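Local coordinates for protein EvdO1 (Micromonospora carbonacea, PDB 4XBZ) that probably catalyses an oxidative cyclization in orthosomycin antibiotic biosynthesis as a metal-dependent oxygenase of the phytanoyl-CoA dioxygenase family, at residues T42-L45 with P46-T50; E36-I39 with R40-G43; Q282-L285 with R286-Q290. All coordinates share one frame; numbering follows the deposited sequence.

Contact 1: residues T42-L45 with P46-T50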
loop_
_atom_site.group_PDB
_atom_site.type_symbol
_atom_site.label_atom_id
_atom_site.label_comp_id
_atom_site.label_asym_id
_atom_site.label_seq_id
_atom_site.Cartn_x
_atom_site.Cartn_y
_atom_site.Cartn_z
ATOM N N THR A 42 -2.286 9.927 -17.498
ATOM C CA THR A 42 -3.337 9.013 -17.049
ATOM C C THR A 42 -3.713 9.200 -15.576
ATOM O O THR A 42 -4.845 8.931 -15.172
ATOM C CB THR A 42 -2.914 7.540 -17.256
ATOM O OG1 THR A 42 -1.756 7.258 -16.463
ATOM C CG2 THR A 42 -2.584 7.269 -18.722
ATOM N N GLY A 43 -2.754 9.663 -14.778
ATOM C CA GLY A 43 -2.886 9.620 -13.332
ATOM C C GLY A 43 -2.348 8.274 -12.886
ATOM O O GLY A 43 -1.913 7.474 -13.717
ATOM N N LEU A 44 -2.351 8.008 -11.590
ATOM C CA LEU A 44 -1.872 6.720 -11.112
ATOM C C LEU A 44 -3.023 5.712 -11.079
ATOM O O LEU A 44 -3.989 5.870 -10.318
ATOM C CB LEU A 44 -1.232 6.860 -9.738
ATOM C CG LEU A 44 -0.682 5.569 -9.129
ATOM C CD1 LEU A 44 0.669 5.184 -9.735
ATOM C CD2 LEU A 44 -0.586 5.714 -7.613
ATOM N N LEU A 45 -2.909 4.683 -11.914
ATOM C CA LEU A 45 -3.981 3.710 -12.125
ATOM C C LEU A 45 -3.862 2.483 -11.224
ATOM O O LEU A 45 -2.781 2.166 -10.749
ATOM C CB LEU A 45 -4.004 3.257 -13.592
ATOM C CG LEU A 45 -4.163 4.348 -14.653
ATOM C CD1 LEU A 45 -4.311 3.716 -16.024
ATOM C CD2 LEU A 45 -5.332 5.269 -14.335
ATOM N N PRO A 46 -4.985 1.791 -10.989
ATOM C CA PRO A 46 -4.990 0.508 -10.278
ATOM C C PRO A 46 -3.938 -0.483 -10.782
ATOM O O PRO A 46 -3.294 -1.110 -9.944
ATOM C CB PRO A 46 -6.400 -0.019 -10.543
ATOM C CG PRO A 46 -7.216 1.205 -10.584
ATOM C CD PRO A 46 -6.354 2.262 -11.256
ATOM N N GLU A 47 -3.762 -0.622 -12.098
ATOM C CA GLU A 47 -2.741 -1.535 -12.619
ATOM C C GLU A 47 -1.324 -1.116 -12.190
ATOM O O GLU A 47 -0.471 -1.966 -11.915
ATOM C CB GLU A 47 -2.827 -1.636 -14.150
ATOM C CG GLU A 47 -2.603 -0.334 -14.923
ATOM C CD GLU A 47 -2.899 -0.482 -16.427
ATOM O OE1 GLU A 47 -1.942 -0.597 -17.239
ATOM O OE2 GLU A 47 -4.100 -0.487 -16.791
ATOM N N HIS A 48 -1.080 0.192 -12.109
ATOM C CA HIS A 48 0.219 0.706 -11.674
ATOM C C HIS A 48 0.522 0.302 -10.222
ATOM O O HIS A 48 1.617 -0.173 -9.900
ATOM C CB HIS A 48 0.262 2.236 -11.823
ATOM C CG HIS A 48 0.089 2.715 -13.229
ATOM N ND1 HIS A 48 -0.627 3.849 -13.548
ATOM C CD2 HIS A 48 0.556 2.226 -14.403
ATOM C CE1 HIS A 48 -0.601 4.034 -14.854
ATOM N NE2 HIS A 48 0.112 3.065 -15.396
ATOM N N VAL A 49 -0.449 0.504 -9.343
ATOM C CA VAL A 49 -0.284 0.126 -7.947
ATOM C C VAL A 49 -0.004 -1.375 -7.859
ATOM O O VAL A 49 0.924 -1.797 -7.162
ATOM C CB VAL A 49 -1.525 0.488 -7.098
ATOM C CG1 VAL A 49 -1.293 0.126 -5.636
ATOM C CG2 VAL A 49 -1.855 1.972 -7.232
ATOM N N THR A 50 -0.780 -2.162 -8.606
ATOM C CA THR A 50 -0.614 -3.611 -8.642
ATOM C C THR A 50 0.809 -3.967 -9.054
ATOM O O THR A 50 1.509 -4.730 -8.365
ATOM C CB THR A 50 -1.612 -4.302 -9.634
ATOM O OG1 THR A 50 -2.964 -4.108 -9.207
ATOM C CG2 THR A 50 -1.343 -5.783 -9.699
#
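With CG beside its backbone N and anti to the carbonyl carbon (chi1 -61°), His48 brings the ND1-CE1 edge of its imidazole back to Leu45, whose CG takes the same setting (chi1 -57°); the two side chains lie alongside, pointing the same way. Leu45 is the N-cap and His48 the third helical residue. Leu45 N donates to His48 ND1 at 2.9 Å, a fairly straight bond from 26° out of the ring plane that requires ND1 to be unprotonated. It resembles half a capping box, but Leu45 has no side-chain acceptor to complete it. The ring packs CE1 on Leu45 CG at 3.6 Å, while Thr42 OG1, donating to Gly43 O at 2.8 Å, lies in plane at its edge, 3.8 Å from CE1. Leu45 O accepts Val49 N at 3.2 Å and, weakly, His48 N. On the side of helix 125-134, Leu44 CD1 rests on His48 CB at 3.6 Å and Leu44 CD2 lies 4.0 Å from Val49 CG2, the Leu44 and Val49 side chains crossing at about a right angle. Both pack on that helix, Leu44 and His48 touch Cys37 of strand 36-38, and Pro46, Val49 and Thr50 meet Gln133 of the second subunit, where Thr50 OG1 hydrogen-bonds Glu132.

Contact 2: residues E36-I39 with R40-G43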
loop_
_atom_site.group_PDB
_atom_site.type_symbol
_atom_site.label_atom_id
_atom_site.label_comp_id
_atom_site.label_asym_id
_atom_site.label_seq_id
_atom_site.Cartn_x
_atom_site.Cartn_y
_atom_site.Cartn_z
ATOM N N GLU A 36 5.136 1.286 -16.512
ATOM C CA GLU A 36 5.361 2.714 -16.613
ATOM C C GLU A 36 4.063 3.480 -16.394
ATOM O O GLU A 36 2.984 3.100 -16.885
ATOM C CB GLU A 36 5.989 3.067 -17.974
ATOM C CG GLU A 36 7.390 2.455 -18.182
ATOM C CD GLU A 36 8.109 2.949 -19.449
ATOM O OE1 GLU A 36 7.632 3.916 -20.084
ATOM O OE2 GLU A 36 9.162 2.371 -19.803
ATOM N N CYS A 37 4.171 4.555 -15.629
ATOM C CA CYS A 37 3.028 5.406 -15.350
ATOM C C CYS A 37 3.271 6.801 -15.891
ATOM O O CYS A 37 4.124 7.528 -15.381
ATOM C CB CYS A 37 2.754 5.470 -13.848
ATOM S SG CYS A 37 1.666 6.822 -13.410
ATOM N N ASP A 38 2.528 7.167 -16.931
ATOM C CA ASP A 38 2.586 8.530 -17.445
ATOM C C ASP A 38 1.689 9.383 -16.562
ATOM O O ASP A 38 0.523 9.626 -16.891
ATOM C CB ASP A 38 2.150 8.609 -18.913
ATOM C CG ASP A 38 2.821 9.769 -19.662
ATOM O OD1 ASP A 38 3.744 9.502 -20.472
ATOM O OD2 ASP A 38 2.447 10.948 -19.426
ATOM N N ILE A 39 2.247 9.842 -15.446
ATOM C CA ILE A 39 1.448 10.387 -14.362
ATOM C C ILE A 39 0.625 11.602 -14.762
ATOM O O ILE A 39 -0.480 11.799 -14.264
ATOM C CB ILE A 39 2.331 10.754 -13.148
ATOM C CG1 ILE A 39 1.447 11.095 -11.947
ATOM C CG2 ILE A 39 3.322 11.881 -13.478
ATOM C CD1 ILE A 39 0.481 9.977 -11.595
ATOM N N ARG A 40 1.142 12.407 -15.677
ATOM C CA ARG A 40 0.430 13.622 -16.060
ATOM C C ARG A 40 -0.574 13.325 -17.157
ATOM O O ARG A 40 -1.469 14.125 -17.413
ATOM C CB ARG A 40 1.405 14.712 -16.494
ATOM C CG ARG A 40 2.200 15.292 -15.326
ATOM C CD ARG A 40 3.268 16.262 -15.801
ATOM N NE ARG A 40 4.016 16.821 -14.684
ATOM C CZ ARG A 40 3.626 17.892 -14.003
ATOM N NH1 ARG A 40 2.493 18.502 -14.338
ATOM N NH2 ARG A 40 4.364 18.345 -12.996
ATOM N N ARG A 41 -0.437 12.160 -17.781
ATOM C CA ARG A 41 -1.358 11.746 -18.819
ATOM C C ARG A 41 -2.557 10.992 -18.249
ATOM O O ARG A 41 -3.704 11.374 -18.478
ATOM C CB ARG A 41 -0.646 10.875 -19.853
ATOM C CG ARG A 41 -1.598 10.163 -20.789
ATOM C CD ARG A 41 -0.871 9.436 -21.903
ATOM N NE ARG A 41 -1.811 9.008 -22.935
ATOM C CZ ARG A 41 -1.467 8.671 -24.175
ATOM N NH1 ARG A 41 -0.194 8.721 -24.553
ATOM N NH2 ARG A 41 -2.403 8.293 -25.045
ATOM N N THR A 42 -2.286 9.927 -17.498
ATOM C CA THR A 42 -3.337 9.013 -17.049
ATOM C C THR A 42 -3.713 9.200 -15.576
ATOM O O THR A 42 -4.845 8.931 -15.172
ATOM C CB THR A 42 -2.914 7.540 -17.256
ATOM O OG1 THR A 42 -1.756 7.258 -16.463
ATOM C CG2 THR A 42 -2.584 7.269 -18.722
ATOM N N GLY A 43 -2.754 9.663 -14.778
ATOM C CA GLY A 43 -2.886 9.620 -13.332
ATOM C C GLY A 43 -2.348 8.274 -12.886
ATOM O O GLY A 43 -1.913 7.474 -13.717
HETATM O O HOH W 1 3.779 12.349 -17.313
HETATM O O HOH W 2 0.195 6.157 -17.541
#
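Asp38 O takes two backbone bonds from the turn that follows it. Thr42 N reaches it at 2.9 Å almost head-on, whereas Arg41 N, also 2.9 Å away, comes from above the carbonyl plane, 51° out of it, at the less favourable angle; this second bond closes a type I beta turn over residues 38-41. Gly43 N adds a weak bond to Ile39 O, at a positive phi (88°) that calls for glycine. Side chains pack around this backbone core: Asp38 OD2 lies against Arg41 CB at 3.1 Å, while the charged ends of the two residues stay apart. Ile39, its CG1 anti to the backbone N (chi1 -170°), turns CD1 under the closing loop to meet Gly43 C at 3.5 Å, and its CG2 touches Arg40 CG at 4.0 Å. Asp38 is also the centre of an inverse gamma turn. Two waters bridge the two segments. One accepts from Arg40 N and lies 2.9 Å from Asp38 OD2; the other joins Asp38 N to Thr42 OG1. Further out, Cys37 is held by backbone bonds to strand 57-61, and Ile39 packs on Val60 and on Ile130 of helix 125-134. Main-chain bonds thus close the turn, with waters bridging alongside, and its aspartate and arginines form no salt bridge with one another; the Arg40 guanidinium bonds Leu63 O, and weakly Gly62 O.

Contact 3: residues Q282-L285 with R286-Q290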
loop_
_atom_site.group_PDB
_atom_site.type_symbol
_atom_site.label_atom_id
_atom_site.label_comp_id
_atom_site.label_asym_id
_atom_site.label_seq_id
_atom_site.Cartn_x
_atom_site.Cartn_y
_atom_site.Cartn_z
ATOM N N GLN A 282 7.263 15.041 10.004
ATOM C CA GLN A 282 5.958 15.556 9.606
ATOM C C GLN A 282 6.024 17.073 9.440
ATOM O O GLN A 282 5.431 17.636 8.516
ATOM C CB GLN A 282 4.879 15.175 10.631
ATOM C CG GLN A 282 4.441 13.715 10.548
ATOM C CD GLN A 282 3.481 13.317 11.658
ATOM O OE1 GLN A 282 3.636 13.721 12.810
ATOM N NE2 GLN A 282 2.495 12.513 11.319
ATOM N N GLN A 283 6.744 17.722 10.349
ATOM C CA GLN A 283 6.945 19.165 10.287
ATOM C C GLN A 283 7.761 19.538 9.044
ATOM O O GLN A 283 7.466 20.537 8.379
ATOM C CB GLN A 283 7.652 19.685 11.543
ATOM C CG GLN A 283 6.836 19.698 12.846
ATOM C CD GLN A 283 7.458 20.648 13.865
ATOM O OE1 GLN A 283 7.549 21.850 13.621
ATOM N NE2 GLN A 283 7.927 20.109 14.982
ATOM N N VAL A 284 8.787 18.741 8.750
ATOM C CA VAL A 284 9.545 18.891 7.506
ATOM C C VAL A 284 8.596 18.797 6.287
ATOM O O VAL A 284 8.608 19.672 5.412
ATOM C CB VAL A 284 10.652 17.819 7.379
ATOM C CG1 VAL A 284 11.319 17.885 6.002
ATOM C CG2 VAL A 284 11.664 17.961 8.488
ATOM N N LEU A 285 7.756 17.762 6.258
ATOM C CA LEU A 285 6.831 17.559 5.138
ATOM C C LEU A 285 5.895 18.755 4.957
ATOM O O LEU A 285 5.691 19.251 3.836
ATOM C CB LEU A 285 6.004 16.287 5.337
ATOM C CG LEU A 285 5.135 15.886 4.141
ATOM C CD1 LEU A 285 6.014 15.613 2.949
ATOM C CD2 LEU A 285 4.258 14.662 4.429
ATOM N N ARG A 286 5.319 19.210 6.063
ATOM C CA ARG A 286 4.362 20.310 6.010
ATOM C C ARG A 286 5.075 21.607 5.646
ATOM O O ARG A 286 4.521 22.455 4.950
ATOM C CB ARG A 286 3.617 20.450 7.346
ATOM C CG ARG A 286 2.837 19.204 7.734
ATOM C CD ARG A 286 2.157 19.353 9.071
ATOM N NE ARG A 286 0.835 19.934 8.914
ATOM C CZ ARG A 286 0.481 21.112 9.402
ATOM N NH1 ARG A 286 1.356 21.830 10.097
ATOM N NH2 ARG A 286 -0.748 21.568 9.203
ATOM N N SER A 287 6.316 21.748 6.102
ATOM C CA SER A 287 7.090 22.918 5.762
ATOM C C SER A 287 7.390 22.943 4.268
ATOM O O SER A 287 7.284 23.992 3.637
ATOM C CB SER A 287 8.378 22.964 6.566
ATOM O OG SER A 287 9.125 24.106 6.196
ATOM N N CYS A 288 7.741 21.791 3.695
ATOM C CA CYS A 288 8.082 21.744 2.275
ATOM C C CYS A 288 6.853 21.970 1.405
ATOM O O CYS A 288 6.930 22.625 0.358
ATOM C CB CYS A 288 8.746 20.414 1.902
ATOM S SG CYS A 288 10.353 20.107 2.682
ATOM N N ILE A 289 5.719 21.432 1.842
ATOM C CA ILE A 289 4.497 21.575 1.072
ATOM C C ILE A 289 4.128 23.046 1.020
ATOM O O ILE A 289 3.738 23.556 -0.031
ATOM C CB ILE A 289 3.330 20.744 1.656
ATOM C CG1 ILE A 289 3.575 19.251 1.429
ATOM C CG2 ILE A 289 2.018 21.129 0.990
ATOM C CD1 ILE A 289 2.579 18.343 2.099
ATOM N N GLN A 290 4.288 23.733 2.145
ATOM C CA GLN A 290 3.892 25.134 2.242
ATOM C C GLN A 290 4.751 26.067 1.378
ATOM O O GLN A 290 4.215 26.897 0.646
ATOM C CB GLN A 290 3.930 25.599 3.699
ATOM C CG GLN A 290 2.969 26.742 3.992
ATOM C CD GLN A 290 2.883 27.061 5.473
ATOM O OE1 GLN A 290 3.851 27.529 6.077
ATOM N NE2 GLN A 290 1.725 26.787 6.072
#
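Leu285 and Ile289, one helical turn apart, make the close-packed side of this contact. Leu285 CG sits 4.1 Å from Ile289 CD1, the two side chains crossing at a slant. Ile289 has CG1 beside its backbone N and anti to the carbonyl carbon (chi1 -71°), which lays CG1 over Leu285 O at 3.2 Å, next to the bond that this oxygen accepts from Ile289 N at 3.0 Å. Both residues continue the packing onto Leu128 of helix 125-134, and Leu285 also meets Pro141 and Tyr306. Round the helix from them, Val284 CG1 touches Cys288 SG at 4.1 Å, and Val284 leans on Phe326. The backbone beneath is regular alpha-helix, each carbonyl from Gln282 to Leu285 bonded to the N-H four residues on; Val284 O receives Cys288 N nearly head-on. This is the middle of helix 275-293, which lies against strand 139-147 of the larger sheet of the double-stranded beta-helix fold, where Gln282 meets Ile140. The buried Gln282 amide is well satisfied: OE1 accepts from His314 N, and NE2 bonds to Leu312 O and Tyr306 OH. Gln283 OE1 likewise accepts from Ile321 N. The outer side is looser and more polar. Arg286 is exposed, and its chain bends at chi3 (89°) after passing CG over Gln282 O at 3.1 Å; its guanidinium makes a cation-pi contact with Trp315. In the partly exposed Ser287 side chain, CB is the atom near the preceding turn, 3.2 Å from Gln283 O.

In the fold
Contacts 1 and 2 form one continuous piece, sharing Thr42 and Gly43, and lead from strand 36-38, outermost in its sheet within this chain, into helix 46-55; Ile39 CD1 packs against Leu44 N between them. Both are partly buried and rely on turn and cap bonds, but contact 1 adds an imidazole acceptor and borders the second subunit, whereas contact 2 uses waters. Contact 3 is largely buried and purely helical; its centre lies about 26 Å from that of contact 1 and about 25 Å from that of contact 2, and its Gln282, Gln283 and Arg286 are tied to residues 306-321. Helix 125-134 borders all three contacts.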